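Local structure of proline dehydrogenase (Bradyrhizobium japonicum USDA 110, 3HAZ) at residues H421-A426 and V457-E462; N167-G172 and L453-R458; V60-R65 and Q472-R477; N276-A281 and R441-V446. The protein probably oxidises proline to glutamate in two steps, with FAD serving the proline dehydrogenase centre and NAD the aldehyde dehydrogenase centre. One frame throughout, in Å; residues are numbered along the deposited sequence.

Contacts 2 and 4 are buried, contact 1 is partly buried and contact 3 lies at the surface. Contacts 1 and 2 use the same helix, 452-463: contact 2 packs it against the chain just before strand 170-172, and contact 1 sets it beside the loop after strand 416-420. Contact 4 spans the interior of the proline dehydrogenase barrel, and its strand 440-448 leads into that shared helix. The chemistry follows the place: carbon against carbon in contact 2, waters and polar ends beside the flavin in contact 4, a water bridge with thioether packing in contact 1, and a carbonyl over an arginine face, with salt bridges inside each segment, in contact 3.

Contact 1. Residues H421-A426 and V457-E462; sequences HGMGEA and VRRLLE. With SO4 (sulfate ion), chain J; SO4 (sulfate ion), chain K.
The guanidinium of Arg459 receives water 1 at its edge, in its plane, while Met423 SD and His421 O both approach it obliquely. This joins two parts of the TIM-barrel-type proline dehydrogenase domain: the loop after strand 416-420 and helix 452-463, which follows strand 440-448. Water 1 donates to His421 O and accepts from Arg459 NH2 at 2.7 Å; arginine suits the place because its long chain carries an N-H donor from helix toward loop. At Gly422 (phi 91°, psi 0°) a CB would jam against His421 O, so glycine fits.

A second flat group, the Arg458 guanidinium, has sulfate K at its edge: NH1 donates to O3 in its plane over 3.1 Å, and NH2 pairs with Glu199. Glu425 N donates to sulfate J O3 at 3.1 Å and Ala426 N to O1 at 2.6 Å; N-H groups of a first helical turn have no carbonyl of their own helix to bond, and the helix end probably adds partial positive charge. Both sulfates probably come from the crystallisation liquor.

Methionine suits its place because a long, unbranched thioether can run alongside the arginine chain in the opposite direction. Met423 SD lies 4.1 Å from Arg459 NE, a buried nitrogen without a partner in the model. The bend at chi3 (70°) places Met423 CE 3.9 Å from OE1 of Glu462, an FAD-pocket residue.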
# COMPACT_ATOMS: atom_id res chain seq x y z
N HIS A 421 -51.84 4.45 4.64
CA HIS A 421 -52.09 5.44 5.68
C HIS A 421 -50.81 5.65 6.50
O HIS A 421 -50.15 4.69 6.88
CB HIS A 421 -53.26 4.99 6.56
CG HIS A 421 -53.94 6.11 7.29
ND1 HIS A 421 -54.24 7.31 6.70
CD2 HIS A 421 -54.39 6.20 8.57
CE1 HIS A 421 -54.83 8.11 7.58
NE2 HIS A 421 -54.93 7.45 8.72
N GLY A 422 -50.44 6.90 6.73
CA GLY A 422 -49.21 7.21 7.45
C GLY A 422 -48.00 7.39 6.55
O GLY A 422 -46.89 7.63 7.04
N MET A 423 -48.19 7.26 5.24
CA MET A 423 -47.12 7.53 4.28
C MET A 423 -47.68 8.23 3.04
O MET A 423 -48.85 8.05 2.70
CB MET A 423 -46.42 6.24 3.86
CG MET A 423 -45.88 5.39 5.00
SD MET A 423 -45.03 3.91 4.40
CE MET A 423 -43.57 4.65 3.68
N GLY A 424 -46.84 9.01 2.36
CA GLY A 424 -47.24 9.65 1.12
C GLY A 424 -48.32 10.72 1.24
O GLY A 424 -48.85 11.19 0.24
N GLU A 425 -48.66 11.12 2.46
CA GLU A 425 -49.75 12.06 2.64
C GLU A 425 -49.51 13.43 1.98
O GLU A 425 -50.31 13.88 1.15
CB GLU A 425 -50.10 12.25 4.12
CG GLU A 425 -51.32 13.16 4.33
CD GLU A 425 -51.91 13.05 5.73
OE1 GLU A 425 -51.34 12.32 6.57
OE2 GLU A 425 -52.96 13.68 5.97
N ALA A 426 -48.42 14.08 2.35
CA ALA A 426 -48.10 15.38 1.78
C ALA A 426 -47.94 15.26 0.26
O ALA A 426 -48.42 16.10 -0.49
CB ALA A 426 -46.83 15.96 2.41
N VAL A 457 -42.89 -5.68 11.58
CA VAL A 457 -41.53 -6.00 11.16
C VAL A 457 -41.29 -5.60 9.71
O VAL A 457 -40.38 -4.82 9.40
CB VAL A 457 -41.25 -7.51 11.29
CG1 VAL A 457 -39.93 -7.87 10.63
CG2 VAL A 457 -41.26 -7.92 12.75
N ARG A 458 -42.11 -6.15 8.82
CA ARG A 458 -41.97 -5.86 7.40
C ARG A 458 -42.04 -4.35 7.17
O ARG A 458 -41.22 -3.79 6.45
CB ARG A 458 -43.05 -6.60 6.61
CG ARG A 458 -42.69 -6.85 5.15
CD ARG A 458 -43.21 -8.19 4.66
NE ARG A 458 -44.49 -8.55 5.26
CZ ARG A 458 -45.64 -7.91 5.02
NH1 ARG A 458 -45.65 -6.88 4.19
NH2 ARG A 458 -46.76 -8.31 5.60
N ARG A 459 -43.00 -3.70 7.82
CA ARG A 459 -43.20 -2.26 7.68
C ARG A 459 -41.97 -1.45 8.09
O ARG A 459 -41.62 -0.47 7.43
CB ARG A 459 -44.41 -1.82 8.52
CG ARG A 459 -44.61 -0.31 8.60
CD ARG A 459 -45.35 0.22 7.38
NE ARG A 459 -45.92 1.54 7.65
CZ ARG A 459 -47.19 1.75 7.98
NH1 ARG A 459 -48.04 0.73 8.08
NH2 ARG A 459 -47.62 2.98 8.21
N LEU A 460 -41.32 -1.87 9.17
CA LEU A 460 -40.20 -1.12 9.73
C LEU A 460 -38.92 -1.27 8.92
O LEU A 460 -38.08 -0.38 8.90
CB LEU A 460 -39.94 -1.54 11.18
CG LEU A 460 -41.01 -1.17 12.20
CD1 LEU A 460 -40.62 -1.67 13.58
CD2 LEU A 460 -41.21 0.33 12.22
N LEU A 461 -38.77 -2.41 8.25
CA LEU A 461 -37.60 -2.64 7.41
C LEU A 461 -37.50 -1.55 6.34
O LEU A 461 -36.41 -1.09 6.01
CB LEU A 461 -37.65 -4.02 6.74
CG LEU A 461 -37.26 -5.22 7.60
CD1 LEU A 461 -37.15 -6.47 6.72
CD2 LEU A 461 -35.95 -4.96 8.34
N GLU A 462 -38.65 -1.14 5.82
CA GLU A 462 -38.70 -0.22 4.69
C GLU A 462 -38.61 1.25 5.12
O GLU A 462 -37.97 2.06 4.44
CB GLU A 462 -39.94 -0.49 3.85
CG GLU A 462 -39.82 -0.03 2.41
CD GLU A 462 -40.24 1.41 2.23
OE1 GLU A 462 -41.45 1.69 2.35
OE2 GLU A 462 -39.36 2.26 1.98
S SO4 J . -46.32 12.06 5.14
O1 SO4 J . -46.90 13.08 4.27
O2 SO4 J . -46.24 12.57 6.50
O3 SO4 J . -47.14 10.85 5.12
O4 SO4 J . -44.97 11.74 4.66
S SO4 K . -47.46 -5.33 2.01
O1 SO4 K . -47.73 -4.08 1.30
O2 SO4 K . -46.02 -5.41 2.26
O3 SO4 K . -48.17 -5.33 3.29
O4 SO4 K . -47.90 -6.46 1.20
O HOH W 1 -50.30 2.56 8.24

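Contact 2. Residues N167-G172 and L453-R458; sequences NHFVLG and LAYLVR. With SO4 (sulfate ion), chain K.
Apolar packing carries the whole of this buried contact, between Phe169 on one side and Tyr455 and Leu456 on the other. Phe169 touches with its CE1 and CZ atoms: CE1 lies 3.7 Å from Tyr455 CE2, and CZ lies 3.8 Å from Leu456 CD2. Both side chains cross that of Phe169 obliquely. Tyr455 turns its CG anti to the backbone N (chi1 179°), which carries its ring toward the phenylalanine. The CA-CB bond of Leu456 does not aim at Phe169, but the chain closes in at its end through the CD2 methyl. A large flat ring suits the place because it can meet an aromatic and a branched aliphatic neighbour at once.

The polar bonds lie around this packing. Tyr455 OH bonds to Asp195, and the backbone of Val170, next to the phenylalanine, pairs with strand 440-448, where Phe169 and Tyr455 both rest on Pro445. The chain leaving helix 151-168 is thereby joined to the barrel sheet and to helix 452-463 together.

With no hydrogen bond between the two segments, the fit probably depends on shape and on the exclusion of water, while the tyrosine hydroxyl finds its hydrogen-bond partner beyond the contact.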
# COMPACT_ATOMS: atom_id res chain seq x y z
N ASN A 167 -53.27 6.52 15.10
CA ASN A 167 -53.71 7.23 13.90
C ASN A 167 -53.60 6.41 12.62
O ASN A 167 -54.39 6.60 11.69
CB ASN A 167 -52.97 8.55 13.73
CG ASN A 167 -53.35 9.57 14.79
OD1 ASN A 167 -54.44 9.51 15.35
ND2 ASN A 167 -52.45 10.49 15.09
N HIS A 168 -52.63 5.51 12.56
CA HIS A 168 -52.29 4.86 11.29
C HIS A 168 -52.58 3.37 11.24
O HIS A 168 -52.38 2.73 10.21
CB HIS A 168 -50.83 5.14 10.93
CG HIS A 168 -50.53 6.60 10.79
ND1 HIS A 168 -49.34 7.17 11.17
CD2 HIS A 168 -51.30 7.62 10.33
CE1 HIS A 168 -49.37 8.47 10.94
NE2 HIS A 168 -50.56 8.77 10.43
N PHE A 169 -53.07 2.82 12.35
CA PHE A 169 -53.46 1.43 12.38
C PHE A 169 -54.89 1.33 12.89
O PHE A 169 -55.30 2.13 13.73
CB PHE A 169 -52.51 0.63 13.27
CG PHE A 169 -51.11 0.56 12.74
CD1 PHE A 169 -50.65 -0.58 12.11
CD2 PHE A 169 -50.25 1.64 12.88
CE1 PHE A 169 -49.36 -0.64 11.61
CE2 PHE A 169 -48.96 1.58 12.39
CZ PHE A 169 -48.52 0.43 11.75
N VAL A 170 -55.64 0.37 12.37
CA VAL A 170 -56.97 0.06 12.86
C VAL A 170 -56.93 -1.32 13.52
O VAL A 170 -57.00 -2.35 12.84
CB VAL A 170 -58.01 0.07 11.72
CG1 VAL A 170 -59.37 -0.36 12.25
CG2 VAL A 170 -58.08 1.46 11.06
N LEU A 171 -56.81 -1.33 14.85
CA LEU A 171 -56.46 -2.55 15.58
C LEU A 171 -57.48 -2.90 16.67
O LEU A 171 -58.15 -2.03 17.20
CB LEU A 171 -55.09 -2.37 16.24
CG LEU A 171 -53.83 -2.75 15.45
CD1 LEU A 171 -54.06 -2.74 13.95
CD2 LEU A 171 -52.68 -1.85 15.83
N GLY A 172 -57.55 -4.19 17.00
CA GLY A 172 -58.39 -4.65 18.09
C GLY A 172 -57.95 -6.04 18.54
O GLY A 172 -57.16 -6.68 17.86
N LEU A 453 -47.43 -7.98 15.08
CA LEU A 453 -45.97 -8.12 15.09
C LEU A 453 -45.38 -8.49 13.73
O LEU A 453 -44.46 -7.83 13.25
CB LEU A 453 -45.53 -9.17 16.11
CG LEU A 453 -45.15 -8.80 17.55
CD1 LEU A 453 -44.48 -10.01 18.22
CD2 LEU A 453 -44.24 -7.59 17.60
N ALA A 454 -45.92 -9.54 13.13
CA ALA A 454 -45.46 -9.99 11.82
C ALA A 454 -45.52 -8.86 10.79
O ALA A 454 -44.63 -8.71 9.96
CB ALA A 454 -46.28 -11.19 11.35
N TYR A 455 -46.58 -8.06 10.87
CA TYR A 455 -46.77 -6.95 9.95
C TYR A 455 -45.84 -5.77 10.25
O TYR A 455 -45.29 -5.15 9.34
CB TYR A 455 -48.23 -6.49 9.99
CG TYR A 455 -48.55 -5.31 9.10
CD1 TYR A 455 -48.99 -5.50 7.79
CD2 TYR A 455 -48.42 -4.01 9.56
CE1 TYR A 455 -49.29 -4.43 6.97
CE2 TYR A 455 -48.72 -2.92 8.74
CZ TYR A 455 -49.15 -3.13 7.45
OH TYR A 455 -49.45 -2.06 6.64
N LEU A 456 -45.68 -5.44 11.53
CA LEU A 456 -44.85 -4.31 11.93
C LEU A 456 -43.41 -4.46 11.45
O LEU A 456 -42.81 -3.50 10.97
CB LEU A 456 -44.86 -4.14 13.45
CG LEU A 456 -45.91 -3.19 14.01
CD1 LEU A 456 -45.74 -3.04 15.51
CD2 LEU A 456 -45.83 -1.83 13.31
N VAL A 457 -42.89 -5.68 11.58
CA VAL A 457 -41.53 -6.00 11.16
C VAL A 457 -41.29 -5.60 9.71
O VAL A 457 -40.38 -4.82 9.40
CB VAL A 457 -41.25 -7.51 11.29
CG1 VAL A 457 -39.93 -7.87 10.63
CG2 VAL A 457 -41.26 -7.92 12.75
N ARG A 458 -42.11 -6.15 8.82
CA ARG A 458 -41.97 -5.86 7.40
C ARG A 458 -42.04 -4.35 7.17
O ARG A 458 -41.22 -3.79 6.45
CB ARG A 458 -43.05 -6.60 6.61
CG ARG A 458 -42.69 -6.85 5.15
CD ARG A 458 -43.21 -8.19 4.66
NE ARG A 458 -44.49 -8.55 5.26
CZ ARG A 458 -45.64 -7.91 5.02
NH1 ARG A 458 -45.65 -6.88 4.19
NH2 ARG A 458 -46.76 -8.31 5.60
S SO4 K . -47.46 -5.33 2.01
O1 SO4 K . -47.73 -4.08 1.30
O2 SO4 K . -46.02 -5.41 2.26
O3 SO4 K . -48.17 -5.33 3.29
O4 SO4 K . -47.90 -6.46 1.20

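Contact 3. Residues V60-R65 and Q472-R477; sequences VEDMLR and QAADYR. With SO4 (sulfate ion), chain I.
Cation against carbonyl is the main polar approach here: the guanidinium of Arg65 lies with one face under Ala474 O, which stands 3.1 Å above its plane and toward the rim. Arg65 NE is 3.2 Å from Ala474 O, but the angle is too poor for a hydrogen bond. The chain of Arg65 runs out extended and then bends at chi3 (40°), which lays the flat group against the carbonyl.

The salt bridges stay within each segment. Arg65 NH2 donates to Asp62 OD1 over 2.8 Å, one helical turn back and in the guanidinium plane, meeting the anti side of the carboxylate. Arg477 NE donates to the syn lone pair of Asp475 OD1 at 2.9 Å. The backbone N of Arg477 bonds to the same oxygen from above the carboxylate plane, closing an Asx turn. Arg477 NH2 also holds a sulfate, probably from the crystallisation liquor, through O1 at 3.0 Å.

Ala474 is the centre of the packing, its methyl 3.7 Å from Asp62 OD1; so small a side chain lets the Arg65 and Asp62 groups come close to its backbone. The contact joins helix 60-66 to the chain after helix 469-473. Arg51 bonds the carbonyls of Gln472 and Ala473, and Tyr476 meets Phe67 of the third subunit.

With its edge engaged by aspartate, Arg65 offers a face to the carbonyl, so the attraction across the segments is probably electrostatic and only weakly directional.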
# COMPACT_ATOMS: atom_id res chain seq x y z
N VAL A 60 -43.57 6.99 10.77
CA VAL A 60 -42.65 6.10 11.47
C VAL A 60 -41.19 6.48 11.21
O VAL A 60 -40.37 6.50 12.14
CB VAL A 60 -42.87 4.64 11.06
CG1 VAL A 60 -41.79 3.75 11.66
CG2 VAL A 60 -44.25 4.17 11.49
N GLU A 61 -40.87 6.77 9.95
CA GLU A 61 -39.53 7.19 9.57
C GLU A 61 -39.10 8.44 10.33
O GLU A 61 -37.94 8.58 10.72
CB GLU A 61 -39.46 7.43 8.05
N ASP A 62 -40.04 9.35 10.55
CA ASP A 62 -39.74 10.55 11.33
C ASP A 62 -39.38 10.17 12.76
O ASP A 62 -38.44 10.73 13.33
CB ASP A 62 -40.92 11.52 11.31
CG ASP A 62 -41.18 12.08 9.92
OD1 ASP A 62 -40.21 12.49 9.25
OD2 ASP A 62 -42.36 12.12 9.50
N MET A 63 -40.09 9.21 13.34
CA MET A 63 -39.80 8.78 14.70
C MET A 63 -38.46 8.06 14.78
O MET A 63 -37.66 8.32 15.68
CB MET A 63 -40.91 7.87 15.25
CG MET A 63 -40.67 7.43 16.69
SD MET A 63 -41.94 6.30 17.33
CE MET A 63 -41.62 4.84 16.33
N LEU A 64 -38.21 7.17 13.84
CA LEU A 64 -36.94 6.44 13.82
C LEU A 64 -35.77 7.41 13.69
O LEU A 64 -34.73 7.26 14.35
CB LEU A 64 -36.92 5.42 12.69
CG LEU A 64 -37.98 4.32 12.76
CD1 LEU A 64 -38.01 3.49 11.48
CD2 LEU A 64 -37.76 3.43 13.99
N ARG A 65 -35.94 8.42 12.84
CA ARG A 65 -34.88 9.39 12.61
C ARG A 65 -34.72 10.31 13.82
O ARG A 65 -33.61 10.53 14.29
CB ARG A 65 -35.17 10.20 11.34
CG ARG A 65 -34.16 11.29 11.03
CD ARG A 65 -34.58 12.14 9.83
NE ARG A 65 -36.02 12.42 9.83
CZ ARG A 65 -36.59 13.45 10.46
NH1 ARG A 65 -35.85 14.30 11.15
NH2 ARG A 65 -37.91 13.62 10.40
N GLN A 472 -35.09 9.28 2.90
CA GLN A 472 -34.23 10.32 2.36
C GLN A 472 -34.93 11.68 2.27
O GLN A 472 -34.36 12.70 2.64
CB GLN A 472 -33.70 9.90 0.99
CG GLN A 472 -32.84 8.65 1.05
CD GLN A 472 -32.24 8.30 -0.29
OE1 GLN A 472 -31.86 9.18 -1.07
NE2 GLN A 472 -32.13 7.01 -0.57
N ALA A 473 -36.17 11.68 1.79
CA ALA A 473 -36.92 12.92 1.70
C ALA A 473 -37.03 13.56 3.08
O ALA A 473 -37.08 14.78 3.20
CB ALA A 473 -38.29 12.67 1.11
N ALA A 474 -37.06 12.73 4.12
CA ALA A 474 -37.21 13.22 5.48
C ALA A 474 -35.88 13.65 6.09
O ALA A 474 -35.83 14.16 7.21
CB ALA A 474 -37.87 12.16 6.35
N ASP A 475 -34.80 13.42 5.35
CA ASP A 475 -33.47 13.78 5.81
C ASP A 475 -32.99 15.01 5.05
O ASP A 475 -32.60 14.91 3.88
CB ASP A 475 -32.51 12.60 5.60
CG ASP A 475 -31.07 12.92 6.00
OD1 ASP A 475 -30.86 13.95 6.69
OD2 ASP A 475 -30.17 12.14 5.63
N TYR A 476 -33.02 16.16 5.70
CA TYR A 476 -32.74 17.42 5.01
C TYR A 476 -31.30 17.59 4.54
O TYR A 476 -30.96 18.57 3.88
CB TYR A 476 -33.19 18.63 5.85
CG TYR A 476 -34.69 18.79 5.91
CD1 TYR A 476 -35.53 18.09 5.05
CD2 TYR A 476 -35.28 19.67 6.81
CE1 TYR A 476 -36.90 18.24 5.10
CE2 TYR A 476 -36.65 19.83 6.86
CZ TYR A 476 -37.46 19.12 6.01
OH TYR A 476 -38.83 19.28 6.06
N ARG A 477 -30.45 16.62 4.86
CA ARG A 477 -29.10 16.62 4.32
C ARG A 477 -29.15 16.27 2.84
O ARG A 477 -28.25 16.62 2.08
CB ARG A 477 -28.20 15.62 5.05
CG ARG A 477 -27.75 16.06 6.43
CD ARG A 477 -27.08 14.91 7.17
NE ARG A 477 -27.98 13.77 7.29
CZ ARG A 477 -27.63 12.59 7.79
NH1 ARG A 477 -28.52 11.62 7.86
NH2 ARG A 477 -26.39 12.39 8.21
S SO4 I . -26.70 9.05 10.03
O1 SO4 I . -25.65 9.71 9.26
O2 SO4 I . -26.14 7.91 10.74
O3 SO4 I . -27.27 9.99 11.00
O4 SO4 I . -27.76 8.60 9.12

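Contact 4. Residues N276-A281 and R441-V446; sequences NFTVDA and RTYAPV. With FAD (flavin-adenine dinucleotide), chain C.
Asn276 OD1 sits over the centre of the Arg441 guanidinium, 3.8 Å above its plane, with amide and guanidinium planes 60° apart. The oxygen faces the positive group without a hydrogen bond between them. Next to this pair, Tyr443 OH is 4.0 Å from both Asn276 OD1 and Thr278 OG1, and water fills the step. Water 2 donates to Asn276 OD1 at 3.0 Å and to Thr278 OG1 at 2.8 Å, and also bonds to Tyr443 OH. Water 3 donates to Thr278 OG1 and bonds to Tyr443 OH. The threonine torsion (chi1 -47°) points OG1 toward Tyr443, where it accepts from both waters.

The second shell fixes the polar ends. Asn276 ND2 binds Gly308 O and its OD1 accepts from Gln393; Arg441 pairs with Glu416 and donates to Arg233 O; Arg341, an FAD-binding residue, donates to Tyr443 OH. A phenol suits this place, bonding at its tip while its ring meets the flavin methyl C7M at 3.3 Å from CD2. Farther along 276-281, the backbone of Ala281 grips the flavin: its N donates to O4 at 2.9 Å, and its O accepts from N3 at 2.6 Å.

Strand segments 276-279 and 441-446 face each other across the inside of the curled parallel sheet, at 63° and 12.4 Å apart at closest approach of their axes; strand 276-279 lies between strands 235-238 and 309-314, and strand 440-448 pairs with 170-172, 193-196 and 416-420.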
# COMPACT_ATOMS: atom_id res chain seq x y z
N ASN A 276 -63.43 -3.34 -4.90
CA ASN A 276 -62.13 -3.71 -5.43
C ASN A 276 -61.57 -4.82 -4.52
O ASN A 276 -61.54 -4.68 -3.30
CB ASN A 276 -61.21 -2.48 -5.41
CG ASN A 276 -59.81 -2.77 -5.98
OD1 ASN A 276 -58.84 -2.11 -5.61
ND2 ASN A 276 -59.71 -3.76 -6.86
N PHE A 277 -61.16 -5.93 -5.13
CA PHE A 277 -60.67 -7.09 -4.39
C PHE A 277 -59.28 -7.46 -4.90
O PHE A 277 -59.13 -7.95 -6.02
CB PHE A 277 -61.66 -8.25 -4.58
CG PHE A 277 -61.34 -9.48 -3.77
CD1 PHE A 277 -61.79 -9.60 -2.46
CD2 PHE A 277 -60.61 -10.51 -4.32
CE1 PHE A 277 -61.49 -10.73 -1.71
CE2 PHE A 277 -60.31 -11.65 -3.58
CZ PHE A 277 -60.75 -11.76 -2.27
N THR A 278 -58.25 -7.24 -4.08
CA THR A 278 -56.87 -7.39 -4.54
C THR A 278 -56.12 -8.50 -3.80
O THR A 278 -56.04 -8.49 -2.58
CB THR A 278 -56.06 -6.07 -4.38
OG1 THR A 278 -56.83 -4.97 -4.88
CG2 THR A 278 -54.74 -6.14 -5.14
N VAL A 279 -55.59 -9.45 -4.57
CA VAL A 279 -54.71 -10.48 -4.02
C VAL A 279 -53.26 -9.96 -3.96
O VAL A 279 -52.64 -9.69 -4.99
CB VAL A 279 -54.76 -11.78 -4.86
CG1 VAL A 279 -53.88 -12.87 -4.23
CG2 VAL A 279 -56.21 -12.27 -5.01
N ASP A 280 -52.74 -9.82 -2.75
CA ASP A 280 -51.39 -9.30 -2.56
C ASP A 280 -50.36 -10.23 -3.18
O ASP A 280 -50.61 -11.42 -3.38
CB ASP A 280 -51.08 -9.12 -1.07
CG ASP A 280 -51.80 -7.93 -0.44
OD1 ASP A 280 -52.35 -7.09 -1.18
OD2 ASP A 280 -51.80 -7.84 0.81
N ALA A 281 -49.19 -9.67 -3.50
CA ALA A 281 -48.08 -10.47 -3.99
C ALA A 281 -47.10 -10.71 -2.84
O ALA A 281 -46.79 -9.79 -2.08
CB ALA A 281 -47.39 -9.76 -5.14
N ARG A 441 -55.91 5.99 -3.91
CA ARG A 441 -56.55 5.17 -2.91
C ARG A 441 -55.66 5.11 -1.67
O ARG A 441 -54.45 4.92 -1.78
CB ARG A 441 -56.76 3.76 -3.46
CG ARG A 441 -57.46 2.79 -2.52
CD ARG A 441 -57.71 1.46 -3.22
NE ARG A 441 -58.33 1.66 -4.52
CZ ARG A 441 -59.64 1.57 -4.74
NH1 ARG A 441 -60.46 1.27 -3.74
NH2 ARG A 441 -60.12 1.78 -5.96
N THR A 442 -56.26 5.28 -0.50
CA THR A 442 -55.52 5.18 0.75
C THR A 442 -55.94 3.92 1.50
O THR A 442 -57.13 3.70 1.74
CB THR A 442 -55.73 6.44 1.62
OG1 THR A 442 -55.29 7.59 0.89
CG2 THR A 442 -54.93 6.36 2.91
N TYR A 443 -54.97 3.08 1.82
CA TYR A 443 -55.25 1.86 2.56
C TYR A 443 -54.88 2.04 4.02
O TYR A 443 -53.86 2.66 4.35
CB TYR A 443 -54.44 0.67 2.03
CG TYR A 443 -54.88 0.08 0.72
CD1 TYR A 443 -55.67 -1.07 0.69
CD2 TYR A 443 -54.45 0.62 -0.49
CE1 TYR A 443 -56.05 -1.64 -0.52
CE2 TYR A 443 -54.82 0.05 -1.70
CZ TYR A 443 -55.62 -1.08 -1.71
OH TYR A 443 -55.99 -1.63 -2.91
N ALA A 444 -55.71 1.47 4.89
CA ALA A 444 -55.43 1.43 6.31
C ALA A 444 -55.13 -0.01 6.73
O ALA A 444 -55.83 -0.94 6.31
CB ALA A 444 -56.62 1.99 7.11
N PRO A 445 -54.08 -0.20 7.54
CA PRO A 445 -53.84 -1.54 8.08
C PRO A 445 -54.95 -1.87 9.06
O PRO A 445 -55.23 -1.07 9.95
CB PRO A 445 -52.50 -1.39 8.81
CG PRO A 445 -51.88 -0.13 8.24
CD PRO A 445 -53.04 0.76 7.95
N VAL A 446 -55.59 -3.03 8.88
CA VAL A 446 -56.74 -3.40 9.69
C VAL A 446 -56.59 -4.83 10.16
O VAL A 446 -56.44 -5.73 9.34
CB VAL A 446 -58.06 -3.33 8.88
CG1 VAL A 446 -59.24 -3.80 9.75
CG2 VAL A 446 -58.29 -1.92 8.33
PA FAD C . -38.91 3.56 -2.93
O1A FAD C . -37.99 4.20 -1.73
O2A FAD C . -38.84 4.33 -4.17
O5B FAD C . -38.39 2.05 -3.23
C5B FAD C . -38.26 1.17 -2.16
C4B FAD C . -38.06 -0.26 -2.68
O4B FAD C . -37.15 -0.50 -3.89
C3B FAD C . -38.25 -1.46 -1.98
O3B FAD C . -39.42 -1.61 -1.20
C2B FAD C . -37.82 -2.53 -2.96
O2B FAD C . -38.85 -3.23 -3.63
C1B FAD C . -36.82 -1.87 -3.84
N9A FAD C . -35.42 -1.96 -3.46
C8A FAD C . -34.79 -1.44 -2.34
N7A FAD C . -33.46 -1.73 -2.43
C5A FAD C . -33.26 -2.44 -3.64
C6A FAD C . -32.03 -3.02 -4.28
N6A FAD C . -30.73 -2.91 -3.64
N1A FAD C . -32.12 -3.64 -5.44
C2A FAD C . -33.37 -3.76 -6.09
N3A FAD C . -34.55 -3.20 -5.47
C4A FAD C . -34.45 -2.55 -4.26
N1 FAD C . -45.22 -5.18 -2.02
C2 FAD C . -45.30 -6.53 -2.24
O2 FAD C . -44.14 -7.27 -2.36
N3 FAD C . -46.59 -7.17 -2.29
C4 FAD C . -47.73 -6.43 -2.12
O4 FAD C . -48.98 -7.05 -2.24
C4X FAD C . -47.64 -5.02 -1.90
N5 FAD C . -48.88 -4.20 -1.72
C5X FAD C . -48.78 -2.81 -1.49
C6 FAD C . -50.00 -2.01 -1.31
C7 FAD C . -49.90 -0.61 -1.09
C7M FAD C . -51.17 0.20 -0.88
C8 FAD C . -48.57 0.04 -1.04
C8M FAD C . -48.42 1.55 -0.79
C9 FAD C . -47.40 -0.73 -1.21
C9A FAD C . -47.50 -2.18 -1.44
N10 FAD C . -46.29 -2.99 -1.62
C10 FAD C . -46.41 -4.41 -1.85
C1' FAD C . -44.94 -2.37 -1.75
C2' FAD C . -44.12 -2.24 -0.44
O2' FAD C . -44.97 -2.41 0.69
C3' FAD C . -43.38 -0.89 -0.44
O3' FAD C . -44.29 0.16 -0.11
C4' FAD C . -42.71 -0.56 -1.82
O4' FAD C . -41.96 -1.57 -2.42
C5' FAD C . -41.94 0.78 -1.79
O5' FAD C . -41.80 1.37 -3.07
P FAD C . -41.74 3.03 -3.16
O1P FAD C . -41.71 3.50 -4.76
O2P FAD C . -42.87 3.60 -2.43
O3P FAD C . -40.42 3.48 -2.31
O HOH W 2 -57.95 -3.22 -2.99
O HOH W 3 -55.33 -2.88 -5.50